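Local atomic coordinates of L-iditol 2-dehydrogenase (Clostridium scindens, PDB entry 4OH1), a protein that probably oxidises polyols such as L-iditol at C2 with NAD+, as a zinc-dependent member of the zinc-containing alcohol dehydrogenase family. Residues A[77-82]-A[148-153]; A[96-101]-A[139-144]; A[104-109]-A[118-123]; A[180-185]-A[201-206]; A[245-250]-A[270-275]. All coordinates share one frame; numbering follows the deposited sequence.

Contact 1: residues A[77-82]-A[148-153]; sequences SGVIDK and ADLKDY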
# COMPACT_ATOMS: atom_id res chain seq x y z
N SER A 77 -29.76 -7.27 13.53
CA SER A 77 -29.97 -5.89 13.91
C SER A 77 -31.06 -5.86 14.98
O SER A 77 -31.89 -6.73 15.00
CB SER A 77 -30.41 -5.07 12.71
OG SER A 77 -31.59 -5.59 12.20
N GLY A 78 -31.06 -4.86 15.83
CA GLY A 78 -32.18 -4.62 16.69
C GLY A 78 -32.00 -3.36 17.48
O GLY A 78 -31.36 -2.42 17.02
N VAL A 79 -32.56 -3.34 18.70
CA VAL A 79 -32.60 -2.14 19.53
C VAL A 79 -32.06 -2.51 20.92
O VAL A 79 -32.33 -3.59 21.44
CB VAL A 79 -34.03 -1.62 19.60
CG1 VAL A 79 -34.11 -0.40 20.42
CG2 VAL A 79 -34.53 -1.28 18.21
N ILE A 80 -31.26 -1.64 21.52
CA ILE A 80 -30.77 -1.85 22.85
C ILE A 80 -31.95 -1.89 23.85
O ILE A 80 -32.80 -1.01 23.86
CB ILE A 80 -29.79 -0.77 23.26
CG1 ILE A 80 -28.55 -0.82 22.36
CG2 ILE A 80 -29.38 -0.97 24.73
CD1 ILE A 80 -27.32 -0.04 22.86
N ASP A 81 -31.96 -2.95 24.65
CA ASP A 81 -33.01 -3.24 25.61
C ASP A 81 -32.54 -2.99 27.05
O ASP A 81 -33.34 -2.64 27.89
CB ASP A 81 -33.37 -4.70 25.50
CG ASP A 81 -34.52 -5.07 26.38
OD1 ASP A 81 -35.62 -4.56 26.11
OD2 ASP A 81 -34.33 -5.89 27.32
N LYS A 82 -31.25 -3.16 27.33
CA LYS A 82 -30.72 -2.93 28.65
C LYS A 82 -29.20 -2.85 28.60
O LYS A 82 -28.54 -3.58 27.83
CB LYS A 82 -31.10 -4.08 29.55
CG LYS A 82 -30.47 -4.05 30.91
CD LYS A 82 -31.19 -4.99 31.86
CE LYS A 82 -30.54 -5.05 33.26
NZ LYS A 82 -31.17 -6.15 34.03
N ALA A 148 -32.78 4.10 10.53
CA ALA A 148 -32.38 2.93 9.75
C ALA A 148 -33.47 1.92 9.61
O ALA A 148 -34.13 1.59 10.59
CB ALA A 148 -31.24 2.24 10.41
N ASP A 149 -33.58 1.36 8.41
CA ASP A 149 -34.42 0.18 8.16
C ASP A 149 -33.64 -1.03 8.66
O ASP A 149 -32.66 -1.46 8.05
CB ASP A 149 -34.70 0.06 6.67
CG ASP A 149 -35.47 -1.21 6.31
OD1 ASP A 149 -35.56 -2.13 7.14
OD2 ASP A 149 -36.00 -1.29 5.18
N LEU A 150 -34.09 -1.59 9.77
CA LEU A 150 -33.39 -2.67 10.43
C LEU A 150 -33.20 -3.93 9.59
O LEU A 150 -32.32 -4.74 9.85
CB LEU A 150 -34.15 -3.01 11.71
CG LEU A 150 -33.97 -1.93 12.75
CD1 LEU A 150 -34.93 -2.15 13.90
CD2 LEU A 150 -32.56 -1.91 13.31
N LYS A 151 -34.08 -4.15 8.63
CA LYS A 151 -34.01 -5.32 7.81
C LYS A 151 -32.71 -5.33 7.02
O LYS A 151 -32.05 -6.32 6.93
CB LYS A 151 -35.18 -5.29 6.84
CG LYS A 151 -35.22 -6.42 5.86
CD LYS A 151 -36.47 -6.27 4.99
CE LYS A 151 -36.50 -7.29 3.94
NZ LYS A 151 -37.86 -7.46 3.39
N ASP A 152 -32.37 -4.20 6.45
CA ASP A 152 -31.16 -4.12 5.65
C ASP A 152 -29.92 -4.17 6.47
O ASP A 152 -28.92 -4.75 6.03
CB ASP A 152 -31.16 -2.84 4.86
CG ASP A 152 -32.18 -2.85 3.71
OD1 ASP A 152 -32.73 -3.91 3.31
OD2 ASP A 152 -32.43 -1.75 3.23
N TYR A 153 -29.96 -3.57 7.66
CA TYR A 153 -28.75 -3.56 8.53
C TYR A 153 -28.47 -4.89 9.17
O TYR A 153 -27.40 -5.11 9.70
CB TYR A 153 -28.82 -2.44 9.58
CG TYR A 153 -28.60 -1.05 8.98
CD1 TYR A 153 -29.61 -0.40 8.33
CD2 TYR A 153 -27.37 -0.42 9.05
CE1 TYR A 153 -29.40 0.83 7.75
CE2 TYR A 153 -27.18 0.83 8.53
CZ TYR A 153 -28.19 1.44 7.87
OH TYR A 153 -27.99 2.67 7.30
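Tyr153 meets Ser77 with its backbone and CB, the two CB atoms lying 4.4 Å apart, while its ring runs on away from the strand; Asp149 O sits at an edge of that ring, in its plane. The second flat group is the peptide carbonyl of Leu150. Ser77 OG comes to it from 32° outside the carbonyl plane, giving its proton to Leu150 O at 2.6 Å. A chi1 of 59° sets OG between the serine's own backbone N and carbonyl carbon, and from there it points at the short helix 150-153.

The Leu150 side chain fills in beside this bond. Its CB is 3.7 Å from Ser77 OG. Farther out, CD2 touches both Ser77 CB and Gly78 O, 3.9 Å from each, and CD1 just reaches Val79 CG2 at 4.4 Å. Tyr42 and Lys97, from the flanking strands, also touch Leu150.

At the helix start Asp149 is the N-cap, its OD1 accepting from Lys151 N at 2.9 Å. The helix's own backbone bonds are weak; the bond from the buried Ser77 hydroxyl gives the Leu150 carbonyl a partner and links this first turn to strand 75-83.

Contact 2: residues A[96-101]-A[139-144]; sequences QKVVAN and SQIFPI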
# COMPACT_ATOMS: atom_id res chain seq x y z
N GLN A 96 -31.41 2.71 21.42
CA GLN A 96 -30.52 2.88 20.25
C GLN A 96 -30.62 1.70 19.31
O GLN A 96 -30.54 0.58 19.75
CB GLN A 96 -29.06 3.05 20.68
CG GLN A 96 -28.81 4.40 21.32
CD GLN A 96 -27.49 4.52 22.06
OE1 GLN A 96 -26.70 3.58 22.18
NE2 GLN A 96 -27.25 5.68 22.56
N LYS A 97 -30.86 1.95 18.03
CA LYS A 97 -30.71 0.94 17.00
C LYS A 97 -29.23 0.53 16.83
O LYS A 97 -28.36 1.41 16.73
CB LYS A 97 -31.26 1.46 15.68
CG LYS A 97 -32.79 1.63 15.69
CD LYS A 97 -33.29 2.01 14.36
CE LYS A 97 -34.79 2.13 14.36
NZ LYS A 97 -35.16 2.63 13.01
N VAL A 98 -28.97 -0.78 16.74
CA VAL A 98 -27.62 -1.30 16.65
C VAL A 98 -27.52 -2.60 15.82
O VAL A 98 -28.52 -3.26 15.54
CB VAL A 98 -27.07 -1.61 18.04
CG1 VAL A 98 -27.01 -0.35 18.91
CG2 VAL A 98 -27.94 -2.68 18.74
N VAL A 99 -26.27 -2.95 15.49
CA VAL A 99 -25.91 -4.25 15.03
C VAL A 99 -24.81 -4.72 15.91
O VAL A 99 -24.17 -3.92 16.65
CB VAL A 99 -25.48 -4.30 13.58
CG1 VAL A 99 -26.63 -3.89 12.67
CG2 VAL A 99 -24.26 -3.41 13.33
N ALA A 100 -24.61 -6.01 15.88
CA ALA A 100 -23.62 -6.67 16.73
C ALA A 100 -22.61 -7.45 15.90
O ALA A 100 -22.96 -8.03 14.87
CB ALA A 100 -24.32 -7.62 17.68
N ASN A 101 -21.37 -7.45 16.37
CA ASN A 101 -20.32 -8.28 15.86
C ASN A 101 -20.19 -9.51 16.76
O ASN A 101 -19.88 -9.37 17.91
CB ASN A 101 -19.02 -7.47 15.85
CG ASN A 101 -17.84 -8.25 15.35
OD1 ASN A 101 -17.95 -9.38 14.88
ND2 ASN A 101 -16.67 -7.63 15.42
N SER A 139 -18.00 -3.58 23.27
CA SER A 139 -17.12 -3.54 22.16
C SER A 139 -17.69 -4.22 20.92
O SER A 139 -17.26 -3.92 19.84
CB SER A 139 -15.80 -4.20 22.50
OG SER A 139 -15.93 -5.62 22.65
N GLN A 140 -18.73 -5.03 21.07
CA GLN A 140 -19.32 -5.73 19.94
C GLN A 140 -20.48 -4.99 19.39
O GLN A 140 -21.05 -5.46 18.47
CB GLN A 140 -19.79 -7.13 20.36
CG GLN A 140 -18.64 -7.97 20.88
CD GLN A 140 -19.05 -9.33 21.40
OE1 GLN A 140 -19.20 -9.51 22.61
NE2 GLN A 140 -19.19 -10.31 20.50
N ILE A 141 -20.87 -3.85 19.96
CA ILE A 141 -22.15 -3.26 19.61
C ILE A 141 -21.95 -1.99 18.88
O ILE A 141 -21.23 -1.14 19.38
CB ILE A 141 -22.99 -2.95 20.88
CG1 ILE A 141 -23.41 -4.25 21.56
CG2 ILE A 141 -24.19 -2.12 20.58
CD1 ILE A 141 -24.27 -5.16 20.72
N PHE A 142 -22.63 -1.83 17.73
CA PHE A 142 -22.38 -0.68 16.84
C PHE A 142 -23.64 0.05 16.54
O PHE A 142 -24.58 -0.52 16.07
CB PHE A 142 -21.79 -1.14 15.46
CG PHE A 142 -20.40 -1.69 15.55
CD1 PHE A 142 -20.18 -3.01 15.88
CD2 PHE A 142 -19.32 -0.85 15.43
CE1 PHE A 142 -18.88 -3.50 16.04
CE2 PHE A 142 -18.01 -1.33 15.58
CZ PHE A 142 -17.80 -2.67 15.86
N PRO A 143 -23.66 1.35 16.74
CA PRO A 143 -24.91 2.03 16.41
C PRO A 143 -25.05 2.30 14.92
O PRO A 143 -24.07 2.49 14.20
CB PRO A 143 -24.81 3.34 17.19
CG PRO A 143 -23.40 3.61 17.18
CD PRO A 143 -22.71 2.24 17.39
N ILE A 144 -26.30 2.36 14.50
CA ILE A 144 -26.68 2.68 13.14
C ILE A 144 -27.67 3.86 13.15
O ILE A 144 -28.13 4.24 14.18
CB ILE A 144 -27.27 1.43 12.48
CG1 ILE A 144 -28.60 1.05 13.11
CG2 ILE A 144 -26.29 0.23 12.64
CD1 ILE A 144 -29.16 -0.25 12.55
O HOH W 1 -28.41 4.17 17.09
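Gln140 runs its side chain past Asn101 O from CB to NE2. CB starts 3.3 Å from Asn101 O, CG passes at 3.5 Å and CD at 3.6 Å. The extended chain (chi2 176°) then brings NE2 to a 2.8 Å hydrogen bond with the same oxygen, in the carbonyl plane though tilted from the glutamine's own amide plane. OE1 turns the other way, to His137 N. Gln140 O in turn takes the Asn101 N-H, so the two residues bond twice at this end.

From there the strands run antiparallel. Val99 and Phe142 form the hydrogen-bonded pair, the shorter bond being Phe142 N to Val99 O at 2.8 Å. On one face Val98 CG1 packs on Ile141 CG2 at 3.7 Å, and Ala100 CB on Ile141 CD1. The other face carries Val99 and Phe142; the edge of the Phe142 ring takes Asn101 CB, and Arg113 of the second subunit makes a cation-pi contact with this ring. At the far end Ile144 N reaches Lys97 O from above the carbonyl plane, and a water bridges Lys97 O and Ile144 O. These strands, with 75-83 beside 97-100, belong to the GroES-like beta domain characteristic of zinc-containing alcohol dehydrogenases.

Contact 3: residues A[104-109]-A[118-123]; sequences KYCGCC and NLCSNM. With ZN (zinc ion), chain C.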
# COMPACT_ATOMS: atom_id res chain seq x y z
N LYS A 104 -15.66 -11.68 19.68
CA LYS A 104 -15.13 -10.98 20.83
C LYS A 104 -13.60 -11.10 20.87
O LYS A 104 -13.05 -12.17 21.14
CB LYS A 104 -15.71 -11.56 22.11
CG LYS A 104 -15.22 -10.88 23.42
CD LYS A 104 -15.49 -9.41 23.39
CE LYS A 104 -15.29 -8.76 24.72
NZ LYS A 104 -13.89 -8.86 25.12
N TYR A 105 -12.93 -9.97 20.67
CA TYR A 105 -11.48 -9.94 20.71
C TYR A 105 -10.99 -9.77 22.17
O TYR A 105 -11.61 -9.06 22.94
CB TYR A 105 -10.99 -8.77 19.85
CG TYR A 105 -11.69 -8.72 18.51
CD1 TYR A 105 -11.71 -9.85 17.69
CD2 TYR A 105 -12.34 -7.58 18.08
CE1 TYR A 105 -12.37 -9.85 16.46
CE2 TYR A 105 -13.00 -7.55 16.83
CZ TYR A 105 -13.00 -8.70 16.03
OH TYR A 105 -13.62 -8.74 14.80
N CYS A 106 -9.88 -10.40 22.54
CA CYS A 106 -9.44 -10.36 23.93
C CYS A 106 -8.65 -9.09 24.22
O CYS A 106 -8.51 -8.68 25.38
CB CYS A 106 -8.60 -11.60 24.26
SG CYS A 106 -6.90 -11.47 23.70
N GLY A 107 -8.06 -8.49 23.19
CA GLY A 107 -7.36 -7.23 23.37
C GLY A 107 -6.08 -7.37 24.14
O GLY A 107 -5.43 -6.36 24.43
N CYS A 108 -5.66 -8.60 24.44
CA CYS A 108 -4.41 -8.74 25.17
C CYS A 108 -3.56 -9.92 24.79
O CYS A 108 -2.71 -10.32 25.57
CB CYS A 108 -4.65 -8.67 26.71
SG CYS A 108 -5.73 -9.91 27.34
N CYS A 109 -3.74 -10.42 23.59
CA CYS A 109 -2.81 -11.34 22.92
C CYS A 109 -2.00 -10.59 21.82
O CYS A 109 -2.27 -9.39 21.47
CB CYS A 109 -3.58 -12.53 22.30
SG CYS A 109 -4.43 -12.12 20.72
N ASN A 118 -8.93 -10.21 14.01
CA ASN A 118 -9.51 -11.39 13.35
C ASN A 118 -8.69 -12.66 13.46
O ASN A 118 -9.22 -13.74 13.14
CB ASN A 118 -9.76 -11.09 11.88
CG ASN A 118 -8.45 -10.81 11.10
OD1 ASN A 118 -7.63 -9.98 11.52
ND2 ASN A 118 -8.24 -11.55 10.00
N LEU A 119 -7.43 -12.54 13.92
CA LEU A 119 -6.56 -13.66 14.24
C LEU A 119 -6.40 -13.77 15.73
O LEU A 119 -5.45 -14.38 16.20
CB LEU A 119 -5.15 -13.51 13.58
CG LEU A 119 -5.13 -13.13 12.10
CD1 LEU A 119 -3.71 -12.87 11.64
CD2 LEU A 119 -5.81 -14.23 11.26
N CYS A 120 -7.31 -13.18 16.50
CA CYS A 120 -7.20 -13.22 17.98
C CYS A 120 -6.94 -14.65 18.50
O CYS A 120 -7.67 -15.57 18.14
CB CYS A 120 -8.46 -12.63 18.69
SG CYS A 120 -8.45 -12.94 20.50
N SER A 121 -5.93 -14.82 19.35
CA SER A 121 -5.69 -16.14 20.02
C SER A 121 -6.68 -16.61 21.05
O SER A 121 -6.70 -17.78 21.35
CB SER A 121 -4.37 -16.13 20.80
OG SER A 121 -3.34 -15.80 19.94
N ASN A 122 -7.39 -15.70 21.71
CA ASN A 122 -8.41 -16.08 22.70
C ASN A 122 -9.78 -15.66 22.21
O ASN A 122 -10.59 -15.09 22.96
CB ASN A 122 -8.14 -15.41 24.03
CG ASN A 122 -6.75 -15.66 24.50
OD1 ASN A 122 -6.01 -14.74 24.81
ND2 ASN A 122 -6.37 -16.90 24.49
N MSE A 123 -10.03 -15.95 20.96
CA MSE A 123 -11.21 -15.46 20.29
C MSE A 123 -12.45 -15.97 21.01
O MSE A 123 -12.52 -17.12 21.35
CB MSE A 123 -11.19 -15.97 18.86
CG MSE A 123 -12.39 -15.47 18.04
SE MSE A 123 -12.20 -13.59 17.52
CE MSE A 123 -10.99 -13.97 15.99
ZN ZN C . -6.65 -11.52 21.34
O HOH W 2 -11.99 -12.61 23.66
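Residues 104-109 and 118-123 are two irregular loops that face each other across a zinc ion, with Cys106 nearest Asn122 and Cys109 nearest Ser121 along the backbone. This is the Cys4 zinc lobe of the zinc-containing alcohol dehydrogenases, the site called structural in the family. Cys106 SG, Cys109 SG and Cys120 SG each bind the zinc at 2.4 Å, and Cys112, from the short helix between the loops, supplies the fourth sulfur.

The sulfurs do not arrive in the same way. Cys106 and Cys109 hold SG between their backbone N and carbonyl carbon (chi1 80° and 77°), whereas Cys120 turns SG anti to its backbone N at 170°. Backbone N-H groups then point at the thiolates. Ser121 N donates to Cys109 SG at 3.4 Å, Cys106 N to Cys120 SG at 3.6 Å, and within the first loop Cys108 N to Cys106 SG at 3.2 Å. Such bonds would ease the negative charge gathered on the metal, and the first two tie each loop to a ligand of the other. Asn122 lies beside Cys106, its CB near Cys106 CB and its OD1 3.6 Å from Cys106 SG.

Away from the metal, the selenomethionine Met123 bends at chi2 and chi3 to lie alongside Tyr105, an oblique Met-aromatic contact; Tyr105 OH reaches weakly to Asn101 ND2. Met90 of the second subunit packs on Cys108 and Asn122. Between the loops a water gives one hydrogen to Lys104 O at 2.8 Å and the other to Asn122 O at 2.9 Å.

Contact 4: residues A[180-185]-A[201-206]; sequences MGAGGL and ITVFDI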
# COMPACT_ATOMS: atom_id res chain seq x y z
N MSE A 180 -17.00 -16.02 -8.43
CA MSE A 180 -17.48 -17.44 -8.50
C MSE A 180 -18.54 -17.58 -7.41
O MSE A 180 -18.26 -17.48 -6.18
CB MSE A 180 -16.39 -18.45 -8.26
CG MSE A 180 -15.00 -18.07 -8.73
SE MSE A 180 -14.99 -17.58 -10.67
CE MSE A 180 -15.39 -19.40 -11.17
N GLY A 181 -19.77 -17.74 -7.86
CA GLY A 181 -20.92 -17.99 -6.97
C GLY A 181 -21.91 -16.84 -7.02
O GLY A 181 -21.55 -15.71 -6.79
N ALA A 182 -23.15 -17.12 -7.36
CA ALA A 182 -24.19 -16.10 -7.41
C ALA A 182 -25.15 -16.17 -6.22
O ALA A 182 -26.37 -15.99 -6.38
CB ALA A 182 -24.95 -16.21 -8.68
N GLY A 183 -24.58 -16.44 -5.03
CA GLY A 183 -25.33 -16.35 -3.79
C GLY A 183 -25.35 -14.95 -3.21
O GLY A 183 -25.02 -13.97 -3.86
N GLY A 184 -25.70 -14.86 -1.94
CA GLY A 184 -25.85 -13.55 -1.32
C GLY A 184 -24.56 -12.79 -1.28
O GLY A 184 -24.51 -11.60 -1.64
N LEU A 185 -23.51 -13.42 -0.81
CA LEU A 185 -22.19 -12.76 -0.81
C LEU A 185 -21.76 -12.36 -2.22
O LEU A 185 -21.19 -11.30 -2.43
CB LEU A 185 -21.11 -13.66 -0.22
CG LEU A 185 -21.04 -13.71 1.28
CD1 LEU A 185 -19.80 -14.55 1.72
CD2 LEU A 185 -21.03 -12.31 1.93
N ILE A 201 -17.41 -6.91 -14.93
CA ILE A 201 -17.80 -7.81 -13.82
C ILE A 201 -18.51 -9.02 -14.39
O ILE A 201 -19.52 -8.88 -15.03
CB ILE A 201 -18.74 -7.13 -12.83
CG1 ILE A 201 -18.08 -5.87 -12.27
CG2 ILE A 201 -19.05 -8.05 -11.71
CD1 ILE A 201 -18.99 -4.90 -11.47
N THR A 202 -17.94 -10.21 -14.20
CA THR A 202 -18.54 -11.46 -14.69
C THR A 202 -18.77 -12.41 -13.55
O THR A 202 -17.86 -12.70 -12.77
CB THR A 202 -17.58 -12.15 -15.65
OG1 THR A 202 -17.26 -11.25 -16.71
CG2 THR A 202 -18.17 -13.41 -16.22
N VAL A 203 -19.99 -12.87 -13.41
CA VAL A 203 -20.34 -13.85 -12.38
C VAL A 203 -20.52 -15.24 -12.97
O VAL A 203 -21.04 -15.42 -14.10
CB VAL A 203 -21.63 -13.40 -11.65
CG1 VAL A 203 -22.13 -14.43 -10.64
CG2 VAL A 203 -21.38 -12.06 -10.93
N PHE A 204 -20.10 -16.24 -12.21
CA PHE A 204 -20.17 -17.63 -12.64
C PHE A 204 -21.05 -18.42 -11.67
O PHE A 204 -20.89 -18.26 -10.49
CB PHE A 204 -18.77 -18.25 -12.71
CG PHE A 204 -17.85 -17.60 -13.68
CD1 PHE A 204 -17.19 -16.42 -13.34
CD2 PHE A 204 -17.57 -18.18 -14.92
CE1 PHE A 204 -16.30 -15.81 -14.21
CE2 PHE A 204 -16.67 -17.57 -15.78
CZ PHE A 204 -16.04 -16.35 -15.39
N ASP A 205 -21.97 -19.23 -12.18
CA ASP A 205 -22.73 -20.15 -11.32
C ASP A 205 -23.26 -21.31 -12.14
O ASP A 205 -23.18 -21.24 -13.35
CB ASP A 205 -23.90 -19.39 -10.65
CG ASP A 205 -24.45 -20.09 -9.41
OD1 ASP A 205 -25.31 -21.02 -9.52
OD2 ASP A 205 -24.07 -19.72 -8.28
N ILE A 206 -23.84 -22.36 -11.51
CA ILE A 206 -24.56 -23.46 -12.24
C ILE A 206 -26.02 -23.12 -12.58
O ILE A 206 -26.62 -23.55 -13.60
CB ILE A 206 -24.67 -24.71 -11.38
CG1 ILE A 206 -23.33 -25.07 -10.74
CG2 ILE A 206 -25.14 -25.88 -12.22
CD1 ILE A 206 -22.17 -24.99 -11.73
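Met180, a selenomethionine, and Phe204 make the tight part of this contact, lying side by side and pointing the same way from neighbouring parallel strands. Bends at chi2 and chi3 fold the Met180 chain over towards the ring, which SE meets obliquely, 3.6 Å from Phe204 CD1, a Met-aromatic contact; CE rests 3.9 Å from Phe204 CB. Just beyond, Gly181, with a positive phi (115°), bonds through its N to Phe204 O at 2.9 Å. On the opposite side of the strand Val203 CG1 touches Ala182 CB at 3.9 Å, under helices 184-194 and 208-216.

On the partly exposed side the contact rests mainly on Asp205, which carries its carboxylate anti to its backbone N (chi1 -160°) and takes the Ala182 N-H on OD2 at 2.9 Å, a nearly straight bond that meets OD2 on its anti side, 22° out of the carboxylate plane. OD1 accepts from Val207 N, so each oxygen holds down a different turn. The chain leaves the strand after Met180, and Gly183 is the N-cap of helix 184-194.

Gly181 and Gly183 fit the GxGxxG turn of a Rossmann beta-alpha-beta unit, with an acidic residue ending the second strand, as is usual in NAD-dependent dehydrogenases.

Contact 5: residues A[245-250]-A[270-275]; sequences VLEGTG and YFAMYG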
# COMPACT_ATOMS: atom_id res chain seq x y z
N VAL A 245 -10.17 -12.12 -8.93
CA VAL A 245 -11.02 -13.31 -8.86
C VAL A 245 -11.44 -13.56 -7.40
O VAL A 245 -10.60 -13.58 -6.47
CB VAL A 245 -10.28 -14.53 -9.46
CG1 VAL A 245 -11.00 -15.83 -9.16
CG2 VAL A 245 -10.11 -14.39 -10.99
N LEU A 246 -12.75 -13.74 -7.21
CA LEU A 246 -13.32 -13.93 -5.88
C LEU A 246 -14.05 -15.24 -5.80
O LEU A 246 -15.08 -15.40 -6.44
CB LEU A 246 -14.31 -12.83 -5.58
CG LEU A 246 -13.45 -11.59 -5.37
CD1 LEU A 246 -13.79 -10.64 -6.35
CD2 LEU A 246 -13.49 -11.10 -3.99
N GLU A 247 -13.53 -16.15 -5.00
CA GLU A 247 -14.07 -17.55 -4.91
C GLU A 247 -14.91 -17.73 -3.65
O GLU A 247 -14.37 -17.79 -2.53
CB GLU A 247 -12.97 -18.59 -4.94
CG GLU A 247 -13.42 -20.01 -5.43
CD GLU A 247 -14.73 -20.53 -4.82
OE1 GLU A 247 -14.80 -20.85 -3.61
OE2 GLU A 247 -15.69 -20.62 -5.59
N GLY A 248 -16.23 -17.79 -3.85
CA GLY A 248 -17.20 -17.91 -2.77
C GLY A 248 -18.09 -19.17 -2.83
O GLY A 248 -18.98 -19.31 -2.03
N THR A 249 -17.88 -20.08 -3.78
CA THR A 249 -18.68 -21.31 -3.80
C THR A 249 -18.19 -22.34 -2.82
O THR A 249 -18.96 -23.18 -2.44
CB THR A 249 -18.67 -22.01 -5.14
OG1 THR A 249 -17.35 -22.53 -5.40
CG2 THR A 249 -19.13 -21.05 -6.26
N GLY A 250 -16.91 -22.35 -2.48
CA GLY A 250 -16.37 -23.39 -1.62
C GLY A 250 -16.13 -24.70 -2.35
O GLY A 250 -15.86 -25.71 -1.73
N TYR A 270 -9.81 -16.50 -1.98
CA TYR A 270 -10.55 -17.69 -1.61
C TYR A 270 -11.06 -17.48 -0.21
O TYR A 270 -10.33 -17.61 0.75
CB TYR A 270 -9.63 -18.92 -1.74
CG TYR A 270 -9.23 -19.17 -3.17
CD1 TYR A 270 -10.03 -19.90 -4.03
CD2 TYR A 270 -8.07 -18.61 -3.68
CE1 TYR A 270 -9.65 -20.12 -5.38
CE2 TYR A 270 -7.71 -18.80 -5.01
CZ TYR A 270 -8.49 -19.57 -5.85
OH TYR A 270 -8.11 -19.70 -7.16
N PHE A 271 -12.31 -17.11 -0.13
CA PHE A 271 -12.96 -16.73 1.14
C PHE A 271 -14.09 -17.65 1.59
O PHE A 271 -14.64 -17.47 2.66
CB PHE A 271 -13.51 -15.27 1.05
CG PHE A 271 -14.61 -15.09 0.06
CD1 PHE A 271 -14.35 -14.77 -1.26
CD2 PHE A 271 -15.94 -15.15 0.46
CE1 PHE A 271 -15.40 -14.59 -2.20
CE2 PHE A 271 -17.00 -14.97 -0.48
CZ PHE A 271 -16.72 -14.70 -1.80
N ALA A 272 -14.46 -18.62 0.75
CA ALA A 272 -15.47 -19.58 1.11
C ALA A 272 -14.95 -20.53 2.19
O ALA A 272 -13.75 -20.64 2.44
CB ALA A 272 -15.90 -20.35 -0.09
N MSE A 273 -15.88 -21.20 2.85
CA MSE A 273 -15.54 -22.35 3.68
C MSE A 273 -15.50 -23.58 2.78
O MSE A 273 -16.49 -23.87 2.10
CB MSE A 273 -16.64 -22.58 4.69
CG MSE A 273 -16.53 -21.80 5.95
SE MSE A 273 -17.49 -22.91 7.16
CE MSE A 273 -16.22 -24.44 7.13
N TYR A 274 -14.39 -24.28 2.77
CA TYR A 274 -14.22 -25.41 1.84
C TYR A 274 -14.56 -26.77 2.53
O TYR A 274 -14.58 -26.88 3.76
CB TYR A 274 -12.82 -25.33 1.18
CG TYR A 274 -12.69 -24.07 0.30
CD1 TYR A 274 -12.33 -22.84 0.83
CD2 TYR A 274 -13.00 -24.12 -1.06
CE1 TYR A 274 -12.26 -21.71 0.03
CE2 TYR A 274 -12.95 -22.99 -1.85
CZ TYR A 274 -12.59 -21.79 -1.31
OH TYR A 274 -12.59 -20.68 -2.10
N GLY A 275 -14.87 -27.77 1.73
CA GLY A 275 -15.25 -29.10 2.23
C GLY A 275 -14.09 -30.09 2.22
O GLY A 275 -12.95 -29.72 2.48
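Glu247 swings CG anti to its backbone N (chi1 -156°) and then bends at chi2 (-46°), a hook that sets OE1 2.7 Å from Tyr274 OH in a weak hydrogen bond. The carboxylate and that ring stand 61° apart. On the way Glu247 CB presses obliquely on the Tyr270 ring, 3.3 Å from CD1. Its carboxylate also gathers its own chain: Gly250 N gives to the syn lone pair of OE1 at 2.8 Å, while Thr249 N and OG1 reach OE2 from opposite faces of its plane. Several donors thus grip this buried acid, which would favour the charged form.

Glu247 ends the fourth strand of the Rossmann sheet, and the turn after it, with Gly248 and Gly250, resembles a second Rossmann-type glycine-rich turn (GxGxxA). Tyr270 ends the neighbouring parallel strand. Glu247 O accepts from Phe271 N at 3.2 Å and weakly from Ala272 N, and also lies over one face of the Phe271 ring, where Gly248 CA packs 3.4 Å from CZ. Ala272 CB nestles 3.3 Å from Gly250 N. In the third subunit, Gln285 OE1 accepts from Tyr274 N and Leu284 packs on the Tyr274 side chain.

Contacts 1 and 2 share one sheet: strands 75-83 and 97-100 are neighbours, joined by Gly78 O to Val98 N at 2.9 Å, and Lys97 NZ reaches Ala148 O. Contact 3 touches contact 2 where Lys104 packs on Ser139 and Gln140, and both meet the second subunit. Contacts 4 and 5 adjoin in the Rossmann sheet, their centres 11 Å apart, with Met180 N bonded to Leu246 O. The other zinc, whose site comprises Cys46, His74, Glu75 and Glu157, lies between these groups: about 9 Å from the side chain of Asn101, about 10 Å from the poorly ordered Met273 side chain, 13 Å from Ser77 and 12 Å from Tyr105.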